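Local coordinates for protein farnesyl diphosphate phosphatase YisP (Bacillus subtilis subsp. subtilis, PDB 3WE9) that hydrolyses farnesyl diphosphate to farnesol and diphosphate and is involved in biofilm formation, at residues Y15-G19 against Q42-A46; A32-L36 against K232-A237; Q147-A151 against A222-P227; L216-Q220 against L238-R242. One frame throughout, in Å; residues are numbered along the deposited sequence.

Interaction 1. Residues Y15-G19 against Q42-A46; sequences YQQCG and QASWA
The CA of G19 rests on the six-membered ring of W45, 3.8 Å from its centroid and 28° off the normal, a CH-pi contact made by backbone rather than side chain. A modelled CB on G19 would clash with CE3 of W45, which shows how the missing side chain lets the indole lie against the helix. The indole turns its CE3 corner to the carbonyl of Y15, with CE3 of W45 3.4 Å from O of Y15, and CB of W45 meets CB of C18 at 3.9 Å. With CG of W45 anti to its own carbonyl carbon, the ring folds back along its helix, and CA of Q42 sits over the face opposite G19. An alanine in place of W45 would probably leave a gap against G19 and deprive its CA of the ring it rests on.

A second CH-pi contact lies one turn earlier, where CB of Q42 approaches over the face of the Y15 ring, 3.9 Å from its centroid. The amide of Q42 extends beneath the same ring at 27° to its plane, NE2 of Q42 standing 3.6 Å from CD2 of Y15.

These contacts join helices 6-25 and 38-54 of the all-helical phytoene/squalene synthase fold. Their local axes cross at 68° and approach to 8.3 Å, a separation compatible with the glycine at the crossing. Farther out, the ring of F30 meets W45 nearly parallel, whereas H89 meets the Y15 ring at about a right angle. A86 and A90 of helix 84-94 also touch Y15.

Interaction 2. Residues A32-L36 against K232-A237; sequences ALSYL and KTVKAA
The hydroxyl of T233 donates a hydrogen bond to the backbone carbonyl of A32, with OG1 of T233 2.7 Å from O of A32. The C=O...OG1 angle is 146° and the donor is tilted from the carbonyl plane. The threonine rotamer explains this reach: OG1 lies anti to the carbonyl carbon of T233 (chi1 -74°), while CG2 takes the position anti to the backbone N and faces CD2 of L33. A CA-H...O contact brings CA of T233 to 3.3 Å from the same O of A32, so a hydroxyl and a backbone CH converge on one oxygen.

L36 crosses the threonine at about a right angle and presents its CG, 3.3 Å from OG1 of T233. The hydroxyl is therefore flanked by hydrocarbon in a buried setting, and the A32 carbonyl supplies its acceptor.

On the more open flank, Y35 and K232 also cross at about a right angle, CB of Y35 lying 3.9 Å from CB of K232. The lysine chain bends at chi3 (72°), which brings its CE alongside CD1 of the tyrosine. At the other side of the ring, CE2 of Y35 meets the methyl of A236 at 4.0 Å, and that methyl also meets CB of A32 at 3.8 Å.

L271 of helix 264-271 touches both Y35 and A236, while S44 of helix 38-54 packs on L33 and L36. The C-terminal end of helix 27-33 and the type I beta turn that follows from it, L33 to L36, thus pack on helix 228-250 in the all-helical squalene/phytoene synthase fold.

Interaction 3. Residues Q147-A151 against A222-P227; sequences QLKQA and ALPLFP
L148 lays its CD2 methyl over one face of the F226 ring, 3.6 Å from the centroid and 16° off the normal, a CH-pi contact displaced toward the CD2-CE2 edge of the ring. Its other methyl lies over the CD1 rim of the same ring, CD1 of L148 coming to 3.6 Å from CD1 of F226. The leucine thus uses both branches on the phenyl group. The CD2 branch is wedged, being also 3.5 Å from CB of L225, slightly tighter than ordinary carbon contact, and 3.6 Å from the carbonyl O of A222. The ring is brought under the leucine by its first torsion: CG of F226 is anti to its own carbonyl carbon (chi1 -81°), although the CB leaves the backbone without aiming directly at helix 145-165.

Further along that helix, A151 and A222 meet methyl to methyl, their CB atoms 3.7 Å apart, and CB of A151 also reaches CE2 of F226 at 4.2 Å. Replacing F226 by an alanine would probably remove the flat surface beneath L148 and leave both leucine methyls poorly packed on that side.

On the exposed flank, Q147 approaches L225 loosely and at about a right angle. The contact is mainly apolar, and no hydrogen bond joins the two segments; the 222-227 side is shaped from within by a short 3-10 segment, where N of L225 bonds to O of A222.

This connection between helices 199-221 and 228-250 lies against helix 145-165. F226 also touches Q231 and V234 of helix 228-250, and T141, just beyond helix 118-140, touches both L148 and P227.

Interaction 4. Residues L216-Q220 against L238-R242; sequences LEECQ and LHLHR
Helices 199-221 and 228-250 form an antiparallel helical hairpin, and this contact lies on its two facing sides, the local axes 10.9 Å apart with 160° between their directions. R242 extends from CG to NE across to helix 199-221 and divides its guanidinium between two partners. NH2 of R242 makes a salt bridge to OE1 of E217 at 2.8 Å, the carboxylate and guanidinium planes being 49° apart. NH1 of R242 donates to OE1 of Q220 at 3.2 Å, with an N-H...O angle of 144°; the acceptor is tilted out of the guanidinium plane. CB of L216 sits over one face of the group. The glutamate reaches the arginine because its chain bends at chi2, having left with CG anti to its backbone N.

In the squalene/phytoene synthase fold these two helices pack against helix 145-165, where A158 touches L216 and L155 touches L238. Next to the polar pairings L216 and L238 slide past each other in opposite directions, their CD2 atoms 4.0 Å apart. CD2 of L238 also meets CB of C219, and its other methyl, CD1, lies 3.4 Å from OE1 of Q220.

Overall arrangement
From the N terminus, interaction 1 closes first, joining helices 6-25 and 38-54 over 22 intervening residues. Interaction 2 opens inside that span, at 32-36, and closes only at 232-237, so the two cross; they touch through helix 38-54. Interaction 3 is nested in the long loop of interaction 2, tying helix 145-165 to the connection at 222-227. Interaction 4 crosses both 2 and 3, pairing helices 199-221 and 228-250. V234 bridges the later contacts, touching L223 and C219. Interaction 1 stays apart from 3 and 4, its centre about 23 and 24 Å from theirs; helix 228-250 carries segments of both 2 and 4.

Interaction 1. Residues Y15-G19 against Q42-A46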
loop_
_atom_site.group_PDB
_atom_site.type_symbol
_atom_site.label_atom_id
_atom_site.label_comp_id
_atom_site.label_asym_id
_atom_site.label_seq_id
_atom_site.Cartn_x
_atom_site.Cartn_y
_atom_site.Cartn_z
ATOM N N TYR A 15 -9.442 6.301 17.588
ATOM C CA TYR A 15 -8.095 5.957 17.131
ATOM C C TYR A 15 -7.816 4.465 17.337
ATOM O O TYR A 15 -7.333 3.782 16.432
ATOM C CB TYR A 15 -7.038 6.770 17.884
ATOM C CG TYR A 15 -6.613 8.069 17.218
ATOM C CD1 TYR A 15 -6.175 8.090 15.890
ATOM C CD2 TYR A 15 -6.569 9.264 17.941
ATOM C CE1 TYR A 15 -5.694 9.272 15.300
ATOM C CE2 TYR A 15 -6.092 10.446 17.366
ATOM C CZ TYR A 15 -5.653 10.442 16.045
ATOM O OH TYR A 15 -5.158 11.600 15.478
ATOM N N GLN A 16 -8.109 3.969 18.535
ATOM C CA GLN A 16 -7.892 2.561 18.841
ATOM C C GLN A 16 -8.626 1.675 17.851
ATOM O O GLN A 16 -8.111 0.642 17.424
ATOM C CB GLN A 16 -8.353 2.238 20.262
ATOM C CG GLN A 16 -7.389 2.723 21.314
ATOM C CD GLN A 16 -5.953 2.373 20.966
ATOM O OE1 GLN A 16 -5.627 1.209 20.725
ATOM N NE2 GLN A 16 -5.089 3.381 20.932
ATOM N N GLN A 17 -9.828 2.086 17.481
ATOM C CA GLN A 17 -10.606 1.316 16.531
ATOM C C GLN A 17 -9.954 1.412 15.155
ATOM O O GLN A 17 -10.008 0.468 14.368
ATOM C CB GLN A 17 -12.046 1.826 16.514
ATOM C CG GLN A 17 -12.691 1.714 17.887
ATOM C CD GLN A 17 -14.148 2.116 17.904
ATOM O OE1 GLN A 17 -14.796 2.084 18.954
ATOM N NE2 GLN A 17 -14.677 2.493 16.746
ATOM N N CYS A 18 -9.328 2.549 14.866
ATOM C CA CYS A 18 -8.641 2.705 13.588
ATOM C C CYS A 18 -7.490 1.702 13.562
ATOM O O CYS A 18 -7.192 1.117 12.524
ATOM C CB CYS A 18 -8.096 4.129 13.424
ATOM S SG CYS A 18 -9.335 5.382 12.993
ATOM N N GLY A 19 -6.865 1.500 14.721
ATOM C CA GLY A 19 -5.755 0.566 14.830
ATOM C C GLY A 19 -6.178 -0.889 14.698
ATOM O O GLY A 19 -5.438 -1.711 14.150
ATOM N N GLN A 42 -0.824 6.595 15.624
ATOM C CA GLN A 42 -2.277 6.674 15.623
ATOM C C GLN A 42 -2.792 7.472 14.438
ATOM O O GLN A 42 -3.809 7.118 13.835
ATOM C CB GLN A 42 -2.764 7.264 16.951
ATOM C CG GLN A 42 -2.482 6.325 18.119
ATOM C CD GLN A 42 -3.161 6.740 19.407
ATOM O OE1 GLN A 42 -3.352 5.924 20.310
ATOM N NE2 GLN A 42 -3.523 8.010 19.503
ATOM N N ALA A 43 -2.080 8.538 14.085
ATOM C CA ALA A 43 -2.469 9.358 12.944
ATOM C C ALA A 43 -2.433 8.491 11.684
ATOM O O ALA A 43 -3.316 8.574 10.835
ATOM C CB ALA A 43 -1.508 10.540 12.795
ATOM N N SER A 44 -1.403 7.660 11.569
ATOM C CA SER A 44 -1.270 6.781 10.410
ATOM C C SER A 44 -2.426 5.786 10.364
ATOM O O SER A 44 -2.932 5.475 9.287
ATOM C CB SER A 44 0.060 6.026 10.454
ATOM O OG SER A 44 1.143 6.925 10.292
ATOM N N TRP A 45 -2.826 5.276 11.526
ATOM C CA TRP A 45 -3.942 4.337 11.577
ATOM C C TRP A 45 -5.177 5.014 10.995
ATOM O O TRP A 45 -5.903 4.428 10.196
ATOM C CB TRP A 45 -4.260 3.922 13.014
ATOM C CG TRP A 45 -3.204 3.122 13.724
ATOM C CD1 TRP A 45 -2.140 2.469 13.171
ATOM C CD2 TRP A 45 -3.145 2.871 15.129
ATOM N NE1 TRP A 45 -1.417 1.826 14.151
ATOM C CE2 TRP A 45 -2.016 2.057 15.363
ATOM C CE3 TRP A 45 -3.942 3.256 16.217
ATOM C CZ2 TRP A 45 -1.661 1.618 16.647
ATOM C CZ3 TRP A 45 -3.590 2.822 17.491
ATOM C CH2 TRP A 45 -2.457 2.009 17.694
ATOM N N ALA A 46 -5.411 6.257 11.407
ATOM C CA ALA A 46 -6.563 7.019 10.936
ATOM C C ALA A 46 -6.547 7.162 9.420
ATOM O O ALA A 46 -7.563 6.944 8.753
ATOM C CB ALA A 46 -6.583 8.411 11.600
#

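Interaction 2. Residues A32-L36 against K232-A237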
loop_
_atom_site.group_PDB
_atom_site.type_symbol
_atom_site.label_atom_id
_atom_site.label_comp_id
_atom_site.label_asym_id
_atom_site.label_seq_id
_atom_site.Cartn_x
_atom_site.Cartn_y
_atom_site.Cartn_z
ATOM N N ALA A 32 4.709 -2.275 10.364
ATOM C CA ALA A 32 5.682 -1.262 9.963
ATOM C C ALA A 32 5.411 0.058 10.684
ATOM O O ALA A 32 6.338 0.745 11.117
ATOM C CB ALA A 32 5.624 -1.050 8.453
ATOM N N LEU A 33 4.134 0.401 10.811
ATOM C CA LEU A 33 3.723 1.636 11.471
ATOM C C LEU A 33 3.954 1.627 12.978
ATOM O O LEU A 33 4.067 2.687 13.599
ATOM C CB LEU A 33 2.240 1.898 11.201
ATOM C CG LEU A 33 1.817 2.220 9.764
ATOM C CD1 LEU A 33 0.295 2.297 9.691
ATOM C CD2 LEU A 33 2.447 3.525 9.316
ATOM N N SER A 34 4.031 0.434 13.562
ATOM C CA SER A 34 4.219 0.308 15.004
ATOM C C SER A 34 5.495 0.981 15.501
ATOM O O SER A 34 5.601 1.322 16.678
ATOM C CB SER A 34 4.220 -1.172 15.416
ATOM O OG SER A 34 5.396 -1.831 14.973
ATOM N N TYR A 35 6.455 1.181 14.603
ATOM C CA TYR A 35 7.725 1.803 14.966
ATOM C C TYR A 35 7.657 3.320 15.121
ATOM O O TYR A 35 8.599 3.939 15.618
ATOM C CB TYR A 35 8.796 1.433 13.940
ATOM C CG TYR A 35 9.057 -0.052 13.888
ATOM C CD1 TYR A 35 9.641 -0.713 14.966
ATOM C CD2 TYR A 35 8.693 -0.804 12.771
ATOM C CE1 TYR A 35 9.859 -2.089 14.934
ATOM C CE2 TYR A 35 8.903 -2.180 12.728
ATOM C CZ TYR A 35 9.487 -2.815 13.813
ATOM O OH TYR A 35 9.706 -4.172 13.774
ATOM N N LEU A 36 6.552 3.918 14.696
ATOM C CA LEU A 36 6.386 5.363 14.822
ATOM C C LEU A 36 5.991 5.740 16.250
ATOM O O LEU A 36 5.416 4.928 16.979
ATOM C CB LEU A 36 5.284 5.855 13.878
ATOM C CG LEU A 36 5.510 5.832 12.362
ATOM C CD1 LEU A 36 4.184 6.072 11.652
ATOM C CD2 LEU A 36 6.530 6.890 11.974
ATOM N N LYS A 232 12.624 3.420 10.620
ATOM C CA LYS A 232 12.348 2.010 10.840
ATOM C C LYS A 232 11.019 1.623 10.211
ATOM O O LYS A 232 10.846 0.492 9.755
ATOM C CB LYS A 232 12.342 1.690 12.336
ATOM C CG LYS A 232 13.712 1.844 12.980
ATOM C CD LYS A 232 13.710 1.461 14.448
ATOM C CE LYS A 232 13.580 -0.042 14.636
ATOM N NZ LYS A 232 13.858 -0.408 16.056
ATOM N N THR A 233 10.081 2.564 10.190
ATOM C CA THR A 233 8.769 2.313 9.599
ATOM C C THR A 233 8.882 2.198 8.080
ATOM O O THR A 233 8.290 1.307 7.478
ATOM C CB THR A 233 7.767 3.430 9.972
ATOM O OG1 THR A 233 7.375 3.275 11.342
ATOM C CG2 THR A 233 6.518 3.374 9.084
ATOM N N VAL A 234 9.647 3.089 7.460
ATOM C CA VAL A 234 9.829 3.047 6.011
ATOM C C VAL A 234 10.646 1.817 5.622
ATOM O O VAL A 234 10.308 1.112 4.673
ATOM C CB VAL A 234 10.545 4.317 5.488
ATOM C CG1 VAL A 234 10.823 4.182 3.995
ATOM C CG2 VAL A 234 9.680 5.549 5.746
ATOM N N LYS A 235 11.713 1.561 6.371
ATOM C CA LYS A 235 12.577 0.410 6.127
ATOM C C LYS A 235 11.767 -0.884 6.246
ATOM O O LYS A 235 11.901 -1.792 5.424
ATOM C CB LYS A 235 13.730 0.402 7.139
ATOM C CG LYS A 235 14.770 -0.688 6.918
ATOM C CD LYS A 235 15.894 -0.583 7.949
ATOM C CE LYS A 235 16.979 -1.626 7.709
ATOM N NZ LYS A 235 18.083 -1.524 8.713
ATOM N N ALA A 236 10.924 -0.963 7.270
ATOM C CA ALA A 236 10.093 -2.145 7.474
ATOM C C ALA A 236 9.164 -2.348 6.274
ATOM O O ALA A 236 9.055 -3.452 5.736
ATOM C CB ALA A 236 9.274 -1.995 8.749
ATOM N N ALA A 237 8.501 -1.275 5.856
ATOM C CA ALA A 237 7.581 -1.342 4.720
ATOM C C ALA A 237 8.307 -1.846 3.473
ATOM O O ALA A 237 7.789 -2.683 2.737
ATOM C CB ALA A 237 6.975 0.038 4.456
#

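Interaction 3. Residues Q147-A151 against A222-P227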
loop_
_atom_site.group_PDB
_atom_site.type_symbol
_atom_site.label_atom_id
_atom_site.label_comp_id
_atom_site.label_asym_id
_atom_site.label_seq_id
_atom_site.Cartn_x
_atom_site.Cartn_y
_atom_site.Cartn_z
ATOM N N GLN A 147 11.992 17.054 -0.111
ATOM C CA GLN A 147 12.984 16.057 -0.499
ATOM C C GLN A 147 12.504 14.605 -0.404
ATOM O O GLN A 147 13.081 13.722 -1.037
ATOM C CB GLN A 147 14.234 16.205 0.369
ATOM C CG GLN A 147 15.006 17.498 0.183
ATOM C CD GLN A 147 16.204 17.579 1.110
ATOM O OE1 GLN A 147 17.047 16.678 1.135
ATOM N NE2 GLN A 147 16.286 18.657 1.883
ATOM N N LEU A 148 11.456 14.362 0.381
ATOM C CA LEU A 148 10.934 13.008 0.581
ATOM C C LEU A 148 9.578 12.714 -0.069
ATOM O O LEU A 148 9.087 11.584 -0.005
ATOM C CB LEU A 148 10.835 12.723 2.084
ATOM C CG LEU A 148 12.140 12.647 2.882
ATOM C CD1 LEU A 148 11.835 12.657 4.368
ATOM C CD2 LEU A 148 12.901 11.391 2.491
ATOM N N LYS A 149 8.973 13.726 -0.681
ATOM C CA LYS A 149 7.671 13.573 -1.326
ATOM C C LYS A 149 7.677 12.475 -2.386
ATOM O O LYS A 149 6.802 11.610 -2.402
ATOM C CB LYS A 149 7.254 14.901 -1.958
ATOM C CG LYS A 149 5.923 14.890 -2.701
ATOM C CD LYS A 149 5.721 16.236 -3.397
ATOM C CE LYS A 149 4.569 16.218 -4.391
ATOM N NZ LYS A 149 3.235 16.300 -3.752
ATOM N N GLN A 150 8.666 12.522 -3.274
ATOM C CA GLN A 150 8.798 11.538 -4.343
ATOM C C GLN A 150 8.921 10.125 -3.765
ATOM O O GLN A 150 8.312 9.178 -4.274
ATOM C CB GLN A 150 10.029 11.864 -5.193
ATOM C CG GLN A 150 10.248 10.945 -6.378
ATOM C CD GLN A 150 11.539 11.259 -7.114
ATOM O OE1 GLN A 150 11.739 12.379 -7.590
ATOM N NE2 GLN A 150 12.423 10.270 -7.211
ATOM N N ALA A 151 9.701 9.992 -2.694
ATOM C CA ALA A 151 9.909 8.699 -2.052
ATOM C C ALA A 151 8.633 8.154 -1.413
ATOM O O ALA A 151 8.376 6.951 -1.459
ATOM C CB ALA A 151 11.008 8.808 -1.003
ATOM N N ALA A 222 16.214 6.996 -0.795
ATOM C CA ALA A 222 15.907 8.173 0.014
ATOM C C ALA A 222 15.692 7.848 1.491
ATOM O O ALA A 222 15.372 8.730 2.286
ATOM C CB ALA A 222 14.677 8.877 -0.548
ATOM N N LEU A 223 15.879 6.582 1.852
ATOM C CA LEU A 223 15.691 6.129 3.225
ATOM C C LEU A 223 16.475 6.920 4.282
ATOM O O LEU A 223 15.933 7.251 5.340
ATOM C CB LEU A 223 16.034 4.640 3.331
ATOM C CG LEU A 223 15.847 3.980 4.700
ATOM C CD1 LEU A 223 14.404 4.146 5.161
ATOM C CD2 LEU A 223 16.226 2.505 4.620
ATOM N N PRO A 224 17.759 7.228 4.016
ATOM C CA PRO A 224 18.560 7.982 4.991
ATOM C C PRO A 224 18.063 9.407 5.252
ATOM O O PRO A 224 18.428 10.019 6.256
ATOM C CB PRO A 224 19.964 7.973 4.375
ATOM C CG PRO A 224 19.966 6.727 3.532
ATOM C CD PRO A 224 18.603 6.770 2.898
ATOM N N LEU A 225 17.242 9.932 4.347
ATOM C CA LEU A 225 16.711 11.287 4.482
ATOM C C LEU A 225 15.530 11.407 5.439
ATOM O O LEU A 225 15.228 12.498 5.915
ATOM C CB LEU A 225 16.287 11.837 3.122
ATOM C CG LEU A 225 17.378 12.000 2.066
ATOM C CD1 LEU A 225 16.748 12.544 0.794
ATOM C CD2 LEU A 225 18.468 12.935 2.575
ATOM N N PHE A 226 14.845 10.300 5.701
ATOM C CA PHE A 226 13.712 10.332 6.619
ATOM C C PHE A 226 14.222 10.539 8.037
ATOM O O PHE A 226 15.314 10.092 8.374
ATOM C CB PHE A 226 12.936 9.016 6.558
ATOM C CG PHE A 226 11.990 8.924 5.401
ATOM C CD1 PHE A 226 10.712 9.466 5.493
ATOM C CD2 PHE A 226 12.377 8.301 4.218
ATOM C CE1 PHE A 226 9.822 9.390 4.418
ATOM C CE2 PHE A 226 11.499 8.218 3.136
ATOM C CZ PHE A 226 10.219 8.763 3.237
ATOM N N PRO A 227 13.439 11.221 8.886
ATOM C CA PRO A 227 13.895 11.431 10.264
ATOM C C PRO A 227 13.993 10.080 10.965
ATOM O O PRO A 227 13.271 9.138 10.610
ATOM C CB PRO A 227 12.810 12.332 10.855
ATOM C CG PRO A 227 11.582 11.959 10.072
ATOM C CD PRO A 227 12.117 11.836 8.664
#

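Interaction 4. Residues L216-Q220 against L238-R242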
loop_
_atom_site.group_PDB
_atom_site.type_symbol
_atom_site.label_atom_id
_atom_site.label_comp_id
_atom_site.label_asym_id
_atom_site.label_seq_id
_atom_site.Cartn_x
_atom_site.Cartn_y
_atom_site.Cartn_z
ATOM N N LEU A 216 10.236 0.797 -5.362
ATOM C CA LEU A 216 10.744 0.467 -4.029
ATOM C C LEU A 216 12.189 0.937 -3.861
ATOM O O LEU A 216 12.521 1.607 -2.885
ATOM C CB LEU A 216 10.662 -1.047 -3.789
ATOM C CG LEU A 216 9.259 -1.673 -3.679
ATOM C CD1 LEU A 216 9.373 -3.191 -3.660
ATOM C CD2 LEU A 216 8.556 -1.167 -2.428
ATOM N N GLU A 217 13.042 0.586 -4.820
ATOM C CA GLU A 217 14.454 0.965 -4.788
ATOM C C GLU A 217 14.602 2.485 -4.693
ATOM O O GLU A 217 15.526 3.003 -4.066
ATOM C CB GLU A 217 15.152 0.438 -6.046
ATOM C CG GLU A 217 16.673 0.583 -6.055
ATOM C CD GLU A 217 17.328 0.038 -4.791
ATOM O OE1 GLU A 217 16.863 -1.003 -4.276
ATOM O OE2 GLU A 217 18.315 0.647 -4.317
ATOM N N GLU A 218 13.667 3.186 -5.321
ATOM C CA GLU A 218 13.636 4.644 -5.335
ATOM C C GLU A 218 13.456 5.183 -3.917
ATOM O O GLU A 218 14.093 6.158 -3.519
ATOM C CB GLU A 218 12.476 5.090 -6.218
ATOM C CG GLU A 218 12.466 6.530 -6.631
ATOM C CD GLU A 218 11.555 6.737 -7.822
ATOM O OE1 GLU A 218 10.510 7.402 -7.677
ATOM O OE2 GLU A 218 11.887 6.208 -8.907
ATOM N N CYS A 219 12.576 4.543 -3.156
ATOM C CA CYS A 219 12.330 4.963 -1.783
ATOM C C CYS A 219 13.504 4.518 -0.919
ATOM O O CYS A 219 13.864 5.179 0.051
ATOM C CB CYS A 219 11.036 4.343 -1.254
ATOM S SG CYS A 219 10.656 4.801 0.453
ATOM N N GLN A 220 14.089 3.384 -1.284
ATOM C CA GLN A 220 15.233 2.836 -0.563
ATOM C C GLN A 220 16.387 3.833 -0.613
ATOM O O GLN A 220 17.067 4.059 0.391
ATOM C CB GLN A 220 15.666 1.508 -1.195
ATOM C CG GLN A 220 16.874 0.849 -0.541
ATOM C CD GLN A 220 16.572 0.295 0.842
ATOM O OE1 GLN A 220 15.596 -0.433 1.032
ATOM N NE2 GLN A 220 17.420 0.629 1.815
ATOM N N LEU A 238 9.506 -1.319 3.241
ATOM C CA LEU A 238 10.311 -1.719 2.098
ATOM C C LEU A 238 10.656 -3.208 2.156
ATOM O O LEU A 238 10.422 -3.946 1.199
ATOM C CB LEU A 238 11.601 -0.894 2.053
ATOM C CG LEU A 238 11.430 0.565 1.620
ATOM C CD1 LEU A 238 12.749 1.317 1.791
ATOM C CD2 LEU A 238 10.974 0.607 0.168
ATOM N N HIS A 239 11.210 -3.642 3.284
ATOM C CA HIS A 239 11.594 -5.044 3.462
ATOM C C HIS A 239 10.421 -6.009 3.348
ATOM O O HIS A 239 10.535 -7.065 2.724
ATOM C CB HIS A 239 12.260 -5.238 4.829
ATOM C CG HIS A 239 13.705 -4.852 4.861
ATOM N ND1 HIS A 239 14.162 -3.632 4.411
ATOM C CD2 HIS A 239 14.798 -5.529 5.287
ATOM C CE1 HIS A 239 15.474 -3.575 4.556
ATOM N NE2 HIS A 239 15.885 -4.712 5.086
ATOM N N LEU A 240 9.298 -5.647 3.957
ATOM C CA LEU A 240 8.111 -6.492 3.947
ATOM C C LEU A 240 7.532 -6.720 2.557
ATOM O O LEU A 240 7.172 -7.843 2.208
ATOM C CB LEU A 240 7.029 -5.898 4.855
ATOM C CG LEU A 240 7.337 -5.928 6.358
ATOM C CD1 LEU A 240 6.284 -5.133 7.125
ATOM C CD2 LEU A 240 7.377 -7.375 6.837
ATOM N N HIS A 241 7.445 -5.657 1.763
ATOM C CA HIS A 241 6.874 -5.780 0.428
ATOM C C HIS A 241 7.815 -6.427 -0.569
ATOM O O HIS A 241 7.368 -7.065 -1.519
ATOM C CB HIS A 241 6.353 -4.414 -0.017
ATOM C CG HIS A 241 5.197 -3.953 0.810
ATOM N ND1 HIS A 241 3.924 -4.452 0.642
ATOM C CD2 HIS A 241 5.147 -3.167 1.912
ATOM C CE1 HIS A 241 3.140 -4.000 1.604
ATOM N NE2 HIS A 241 3.859 -3.219 2.390
ATOM N N ARG A 242 9.120 -6.290 -0.350
ATOM C CA ARG A 242 10.067 -6.971 -1.222
ATOM C C ARG A 242 9.925 -8.460 -0.913
ATOM O O ARG A 242 9.916 -9.302 -1.813
ATOM C CB ARG A 242 11.510 -6.535 -0.942
ATOM C CG ARG A 242 11.955 -5.332 -1.746
ATOM C CD ARG A 242 13.468 -5.178 -1.730
ATOM N NE ARG A 242 13.903 -4.073 -2.577
ATOM C CZ ARG A 242 14.186 -2.850 -2.135
ATOM N NH1 ARG A 242 14.083 -2.568 -0.840
ATOM N NH2 ARG A 242 14.574 -1.912 -2.990
#